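Local coordinates for outer surface protein (Borrelia burgdorferi, PDB 5IZT) that is of unknown function but is an all-helical outer surface protein of the PFam54_60 family, probably displayed on the spirochete surface, at residues A300-E303 / I304-K307; F311-D314 / Y315-A318; A318-N321 / S322-T326. All blocks are in the same frame, centred on the assembly; numbering follows the deposited sequence.

Interaction 1. Residues A300-E303 / I304-K307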
loop_
_atom_site.group_PDB
_atom_site.type_symbol
_atom_site.label_atom_id
_atom_site.label_comp_id
_atom_site.label_asym_id
_atom_site.label_seq_id
_atom_site.Cartn_x
_atom_site.Cartn_y
_atom_site.Cartn_z
ATOM N N ALA A 300 -1.919 9.836 3.059
ATOM C CA ALA A 300 -1.752 10.902 2.076
ATOM C C ALA A 300 -3.091 11.330 1.495
ATOM O O ALA A 300 -3.313 12.521 1.236
ATOM C CB ALA A 300 -0.793 10.447 0.971
ATOM N N LEU A 301 -4.001 10.380 1.277
ATOM C CA LEU A 301 -5.331 10.760 0.809
ATOM C C LEU A 301 -5.995 11.728 1.782
ATOM O O LEU A 301 -6.462 12.799 1.384
ATOM C CB LEU A 301 -6.198 9.513 0.615
ATOM C CG LEU A 301 -5.728 8.526 -0.456
ATOM C CD1 LEU A 301 -6.628 7.305 -0.377
ATOM C CD2 LEU A 301 -5.760 9.137 -1.869
ATOM N N GLU A 302 -5.981 11.404 3.078
ATOM C CA GLU A 302 -6.611 12.290 4.055
ATOM C C GLU A 302 -5.886 13.629 4.154
ATOM O O GLU A 302 -6.522 14.666 4.367
ATOM C CB GLU A 302 -6.690 11.613 5.425
ATOM C CG GLU A 302 -7.597 12.343 6.423
ATOM C CD GLU A 302 -8.948 12.777 5.838
ATOM O OE1 GLU A 302 -9.625 11.967 5.163
ATOM O OE2 GLU A 302 -9.344 13.940 6.085
ATOM N N GLU A 303 -4.556 13.623 4.035
ATOM C CA GLU A 303 -3.799 14.869 4.101
ATOM C C GLU A 303 -4.143 15.795 2.936
ATOM O O GLU A 303 -4.299 17.008 3.128
ATOM C CB GLU A 303 -2.295 14.554 4.127
ATOM C CG GLU A 303 -1.399 15.745 4.449
ATOM C CD GLU A 303 -1.572 16.266 5.867
ATOM O OE1 GLU A 303 -1.824 15.457 6.786
ATOM O OE2 GLU A 303 -1.446 17.497 6.055
ATOM N N ILE A 304 -4.276 15.244 1.722
ATOM C CA ILE A 304 -4.680 16.047 0.570
ATOM C C ILE A 304 -6.059 16.642 0.801
ATOM O O ILE A 304 -6.287 17.833 0.562
ATOM C CB ILE A 304 -4.645 15.209 -0.720
ATOM C CG1 ILE A 304 -3.210 14.810 -1.062
ATOM C CG2 ILE A 304 -5.297 15.972 -1.881
ATOM C CD1 ILE A 304 -3.097 13.803 -2.201
ATOM N N ASN A 305 -7.003 15.814 1.263
ATOM C CA ASN A 305 -8.349 16.295 1.580
ATOM C C ASN A 305 -8.302 17.453 2.573
ATOM O O ASN A 305 -8.975 18.478 2.384
ATOM C CB ASN A 305 -9.179 15.137 2.147
ATOM C CG ASN A 305 -10.635 15.191 1.741
ATOM O OD1 ASN A 305 -10.998 15.814 0.748
ATOM N ND2 ASN A 305 -11.483 14.518 2.511
ATOM N N LYS A 306 -7.492 17.316 3.634
ATOM C CA LYS A 306 -7.380 18.388 4.632
ATOM C C LYS A 306 -6.802 19.663 4.023
ATOM O O LYS A 306 -7.253 20.775 4.341
ATOM C CB LYS A 306 -6.496 17.943 5.797
ATOM C CG LYS A 306 -7.084 16.866 6.692
ATOM C CD LYS A 306 -6.250 16.683 7.964
ATOM C CE LYS A 306 -4.815 16.286 7.657
ATOM N NZ LYS A 306 -3.947 16.308 8.870
ATOM N N LYS A 307 -5.768 19.527 3.187
ATOM C CA LYS A 307 -5.138 20.701 2.577
ATOM C C LYS A 307 -6.080 21.430 1.632
ATOM O O LYS A 307 -6.049 22.666 1.547
ATOM C CB LYS A 307 -3.855 20.290 1.858
ATOM C CG LYS A 307 -2.724 19.997 2.853
ATOM C CD LYS A 307 -2.445 21.247 3.692
ATOM C CE LYS A 307 -1.042 21.259 4.277
ATOM N NZ LYS A 307 -0.916 20.260 5.365
#
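Two torsions swing the Glu303 carboxylate forward along the helix to meet Lys306 and Lys307: CG stands opposite the backbone N (chi1 -169°), and a bend at chi2 (67°) turns the acid toward the residues one turn on. Its two oxygens are shared out. Glu303 OE2 takes the Lys307 ammonium at 2.9 Å from NZ, nearly in line with the carboxylate's C-O bond, the two side chains lying alongside each other and pointing the same way. Glu303 OE1 faces Lys306 NZ at 3.1 Å; that hydrogen bond is weak, and Lys306 CE sits almost as near. The result is an intrahelical salt-bridge network with i to i+3 and i to i+4 arms on helix 280-316, inside the predicted coiled coil. Lys307 NZ also pairs with the C-terminal carboxylate of Met396, so the network ties this helix to the chain end. Glu302 lays OE2 against Lys306 CG at 3.7 Å, while its OE1 forms a salt bridge with Lys195 of helix 179-197. Beneath, Ile304 N bonds to Ala300 O at 2.9 Å, and Ile304 CG1 rests 3.2 Å from that same oxygen. Leu301 and Ile304 face the bundle interior, packing on Leu336 of helix 322-359 and Ile191 of helix 179-197.

Interaction 2. Residues F311-D314 / Y315-A318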
loop_
_atom_site.group_PDB
_atom_site.type_symbol
_atom_site.label_atom_id
_atom_site.label_comp_id
_atom_site.label_asym_id
_atom_site.label_seq_id
_atom_site.Cartn_x
_atom_site.Cartn_y
_atom_site.Cartn_z
ATOM N N PHE A 311 -6.718 25.407 2.099
ATOM C CA PHE A 311 -6.467 26.372 1.030
ATOM C C PHE A 311 -7.761 27.030 0.595
ATOM O O PHE A 311 -7.779 28.214 0.243
ATOM C CB PHE A 311 -5.810 25.671 -0.162
ATOM C CG PHE A 311 -4.452 25.105 0.146
ATOM C CD1 PHE A 311 -3.626 25.721 1.074
ATOM C CD2 PHE A 311 -3.997 23.966 -0.502
ATOM C CE1 PHE A 311 -2.376 25.208 1.356
ATOM C CE2 PHE A 311 -2.744 23.443 -0.225
ATOM C CZ PHE A 311 -1.933 24.068 0.707
ATOM N N ASN A 312 -8.856 26.270 0.602
ATOM C CA ASN A 312 -10.156 26.818 0.231
ATOM C C ASN A 312 -10.551 27.960 1.159
ATOM O O ASN A 312 -11.016 29.014 0.704
ATOM C CB ASN A 312 -11.194 25.688 0.267
ATOM C CG ASN A 312 -12.540 26.107 -0.254
ATOM O OD1 ASN A 312 -13.542 26.051 0.460
ATOM N ND2 ASN A 312 -12.577 26.531 -1.510
ATOM N N GLN A 313 -10.355 27.784 2.469
ATOM C CA GLN A 313 -10.678 28.875 3.395
ATOM C C GLN A 313 -9.702 30.044 3.276
ATOM O O GLN A 313 -10.114 31.209 3.403
ATOM C CB GLN A 313 -10.717 28.333 4.815
ATOM C CG GLN A 313 -11.902 27.420 5.024
ATOM C CD GLN A 313 -13.233 28.125 4.877
ATOM O OE1 GLN A 313 -13.366 29.307 5.207
ATOM N NE2 GLN A 313 -14.236 27.397 4.392
ATOM N N ASP A 314 -8.423 29.768 3.003
ATOM C CA ASP A 314 -7.485 30.840 2.679
ATOM C C ASP A 314 -7.972 31.637 1.475
ATOM O O ASP A 314 -7.913 32.877 1.457
ATOM C CB ASP A 314 -6.108 30.246 2.380
ATOM C CG ASP A 314 -5.419 29.741 3.610
ATOM O OD1 ASP A 314 -5.943 29.995 4.716
ATOM O OD2 ASP A 314 -4.364 29.080 3.461
ATOM N N TYR A 315 -8.441 30.937 0.444
ATOM C CA TYR A 315 -8.960 31.617 -0.735
ATOM C C TYR A 315 -10.215 32.411 -0.408
ATOM O O TYR A 315 -10.353 33.574 -0.821
ATOM C CB TYR A 315 -9.232 30.589 -1.828
ATOM C CG TYR A 315 -9.984 31.149 -3.001
ATOM C CD1 TYR A 315 -9.385 32.058 -3.876
ATOM C CD2 TYR A 315 -11.277 30.725 -3.275
ATOM C CE1 TYR A 315 -10.078 32.559 -4.969
ATOM C CE2 TYR A 315 -11.973 31.209 -4.371
ATOM C CZ TYR A 315 -11.372 32.125 -5.212
ATOM O OH TYR A 315 -12.081 32.600 -6.300
ATOM N N LEU A 316 -11.123 31.816 0.361
ATOM C CA LEU A 316 -12.340 32.534 0.730
ATOM C C LEU A 316 -12.035 33.732 1.622
ATOM O O LEU A 316 -12.775 34.723 1.601
ATOM C CB LEU A 316 -13.309 31.576 1.426
ATOM C CG LEU A 316 -13.934 30.498 0.537
ATOM C CD1 LEU A 316 -14.895 29.626 1.335
ATOM C CD2 LEU A 316 -14.650 31.133 -0.642
ATOM N N ASN A 317 -10.943 33.687 2.386
ATOM C CA ASN A 317 -10.571 34.816 3.229
ATOM C C ASN A 317 -9.684 35.821 2.514
ATOM O O ASN A 317 -9.148 36.727 3.165
ATOM C CB ASN A 317 -9.851 34.326 4.490
ATOM C CG ASN A 317 -10.781 33.645 5.463
ATOM O OD1 ASN A 317 -11.929 34.057 5.628
ATOM N ND2 ASN A 317 -10.291 32.607 6.123
ATOM N N ALA A 318 -9.528 35.694 1.198
ATOM C CA ALA A 318 -8.728 36.589 0.366
ATOM C C ALA A 318 -7.240 36.517 0.693
ATOM O O ALA A 318 -6.476 37.401 0.269
ATOM C CB ALA A 318 -9.216 38.044 0.450
HETATM O O HOH W 1 -7.538 31.057 6.203
#
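Tyr315 and Leu316 hang on the last regular turn of helix 280-316, their amides bonded to Phe311 O and Asn312 O, each at 2.8 Å. This is the tight part of the contact. Tyr315 CB lies 3.5 Å from Phe311 O, and a trans chi1 (170°) carries the ring off the helix toward its neighbours, where it meets the Phe325 ring. Its OH is hydrogen-bonded to Ser322 OG. Phe311 points into the same interhelical seam, against Phe325 and Leu332, with a cation-pi contact from Lys328. Past Leu316 the helix is closed off. Asn317 N still bonds Gln313 O at 2.8 Å, though the hydrogen bond is bent (N-H...O 140°), and makes a second, weak bond to Asp314 O. Ala318 then takes a positive phi (66°) as the C-prime residue of a Schellman motif: its N returns to Tyr315 O at 3.0 Å, while Lys319 N reaches back to Asp314 O. The outer side is looser. Leu316 CG leans over Asn312 O at 3.3 Å, but its CD1 meets the Gln313 amide only at van der Waals range, 3.8 Å from NE2, both residues being exposed. Nearby, a water accepts from Asn317 ND2 at 3.2 Å; the same water stands improbably close to Asp314 OD1, so a bridge between the two side chains, which do not touch directly, is doubtful.

Interaction 3. Residues A318-N321 / S322-T326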
loop_
_atom_site.group_PDB
_atom_site.type_symbol
_atom_site.label_atom_id
_atom_site.label_comp_id
_atom_site.label_asym_id
_atom_site.label_seq_id
_atom_site.Cartn_x
_atom_site.Cartn_y
_atom_site.Cartn_z
ATOM N N ALA A 318 -9.528 35.694 1.198
ATOM C CA ALA A 318 -8.728 36.589 0.366
ATOM C C ALA A 318 -7.240 36.517 0.693
ATOM O O ALA A 318 -6.476 37.401 0.269
ATOM C CB ALA A 318 -9.216 38.044 0.450
ATOM N N LYS A 319 -6.800 35.500 1.451
ATOM C CA LYS A 319 -5.379 35.375 1.751
ATOM C C LYS A 319 -4.589 34.981 0.514
ATOM O O LYS A 319 -3.405 35.321 0.399
ATOM C CB LYS A 319 -5.157 34.349 2.861
ATOM C CG LYS A 319 -5.465 34.859 4.252
ATOM C CD LYS A 319 -5.094 33.823 5.292
ATOM C CE LYS A 319 -3.716 33.232 5.000
ATOM N NZ LYS A 319 -3.412 32.003 5.794
ATOM N N ILE A 320 -5.211 34.221 -0.391
ATOM C CA ILE A 320 -4.614 33.825 -1.657
ATOM C C ILE A 320 -5.660 34.078 -2.731
ATOM O O ILE A 320 -6.850 34.199 -2.438
ATOM C CB ILE A 320 -4.157 32.350 -1.664
ATOM C CG1 ILE A 320 -5.355 31.406 -1.516
ATOM C CG2 ILE A 320 -3.131 32.113 -0.561
ATOM C CD1 ILE A 320 -4.983 29.923 -1.579
ATOM N N ASN A 321 -5.207 34.212 -3.975
ATOM C CA ASN A 321 -6.133 34.507 -5.060
ATOM C C ASN A 321 -6.391 33.242 -5.883
ATOM O O ASN A 321 -5.890 32.155 -5.578
ATOM C CB ASN A 321 -5.628 35.690 -5.904
ATOM C CG ASN A 321 -4.340 35.387 -6.647
ATOM O OD1 ASN A 321 -3.941 34.231 -6.798
ATOM N ND2 ASN A 321 -3.678 36.436 -7.119
ATOM N N SER A 322 -7.197 33.393 -6.941
ATOM C CA SER A 322 -7.567 32.247 -7.772
ATOM C C SER A 322 -6.340 31.566 -8.361
ATOM O O SER A 322 -6.265 30.327 -8.408
ATOM C CB SER A 322 -8.499 32.695 -8.902
ATOM O OG SER A 322 -9.712 33.203 -8.397
ATOM N N PHE A 323 -5.376 32.360 -8.838
ATOM C CA PHE A 323 -4.160 31.776 -9.390
ATOM C C PHE A 323 -3.446 30.942 -8.342
ATOM O O PHE A 323 -2.991 29.826 -8.626
ATOM C CB PHE A 323 -3.219 32.873 -9.923
ATOM C CG PHE A 323 -1.901 32.335 -10.411
ATOM C CD1 PHE A 323 -0.819 32.197 -9.538
ATOM C CD2 PHE A 323 -1.755 31.915 -11.722
ATOM C CE1 PHE A 323 0.392 31.668 -9.977
ATOM C CE2 PHE A 323 -0.543 31.378 -12.173
ATOM C CZ PHE A 323 0.532 31.261 -11.301
ATOM N N ASP A 324 -3.326 31.482 -7.125
ATOM C CA ASP A 324 -2.596 30.797 -6.060
ATOM C C ASP A 324 -3.282 29.493 -5.692
ATOM O O ASP A 324 -2.624 28.464 -5.498
ATOM C CB ASP A 324 -2.546 31.688 -4.821
ATOM C CG ASP A 324 -1.867 33.012 -5.069
ATOM O OD1 ASP A 324 -1.052 33.112 -6.009
ATOM O OD2 ASP A 324 -2.191 33.971 -4.338
ATOM N N PHE A 325 -4.611 29.528 -5.587
ATOM C CA PHE A 325 -5.382 28.332 -5.269
ATOM C C PHE A 325 -5.266 27.299 -6.385
ATOM O O PHE A 325 -5.031 26.116 -6.121
ATOM C CB PHE A 325 -6.844 28.730 -5.016
ATOM C CG PHE A 325 -7.667 27.665 -4.320
ATOM C CD1 PHE A 325 -7.067 26.530 -3.782
ATOM C CD2 PHE A 325 -9.039 27.803 -4.213
ATOM C CE1 PHE A 325 -7.832 25.548 -3.149
ATOM C CE2 PHE A 325 -9.816 26.831 -3.581
ATOM C CZ PHE A 325 -9.213 25.693 -3.047
ATOM N N THR A 326 -5.383 27.736 -7.646
ATOM C CA THR A 326 -5.164 26.829 -8.768
ATOM C C THR A 326 -3.799 26.148 -8.690
ATOM O O THR A 326 -3.696 24.925 -8.847
ATOM C CB THR A 326 -5.297 27.603 -10.079
ATOM O OG1 THR A 326 -6.610 28.142 -10.156
ATOM C CG2 THR A 326 -5.056 26.697 -11.266
#
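Helix 322-359 opens with an N-cap arrangement: Asn321 at the N-cap position, Asp324 three residues on at N3. Asp324 OD2 accepts from Asn321 N at 3.0 Å along an almost straight N-H...O line (173°), the donor lying well above the carboxylate plane. A chi1 of -60° folds the Asp324 carboxylate back toward the loop, which lets it reach that amide. This is the Asp-to-N-cap backbone arm found in capping boxes, here holding the incoming chain against the first turn. The helical bonding proper begins with Phe325 N to Asn321 O, 2.9 Å and nearly collinear with the C=O. The Asn321 side chain lies across Asp324 at about a right angle, their amide and carboxylate planes 26° apart. Just before the cap, Ile320 drops onto the first turn: CB touches Asp324 CB at 3.6 Å, and CD1 lies 4.1 Å from Phe325 CB. Phe325 carries the apolar side further, packing on Leu180 and Lys184 of helix 179-197. One step along, Ser322 O takes both Thr326 N and Thr326 OG1, each at 2.8 Å, the two donors coming from opposite faces of the carbonyl plane.

In the fold
All three interactions lie on one helical hairpin on the same side of the chain's centre, in series along the sequence. Interaction 1 sits part-way along helix 280-316, its centre about 16 Å from that of the chain; interaction 2 closes the same helix about 17 Å away, centre to centre. Interaction 3 takes in the short loop and the first turn of helix 322-359, its centre about 7 Å from that of interaction 2, with which it shares Ala318. Interactions 1 and 3 do not touch, their nearest atoms being about 6 Å apart. Together, 311-318 and 318-326 form the turn that reverses the chain at one end of the elongated bundle, while 300-307 lies nearer its middle.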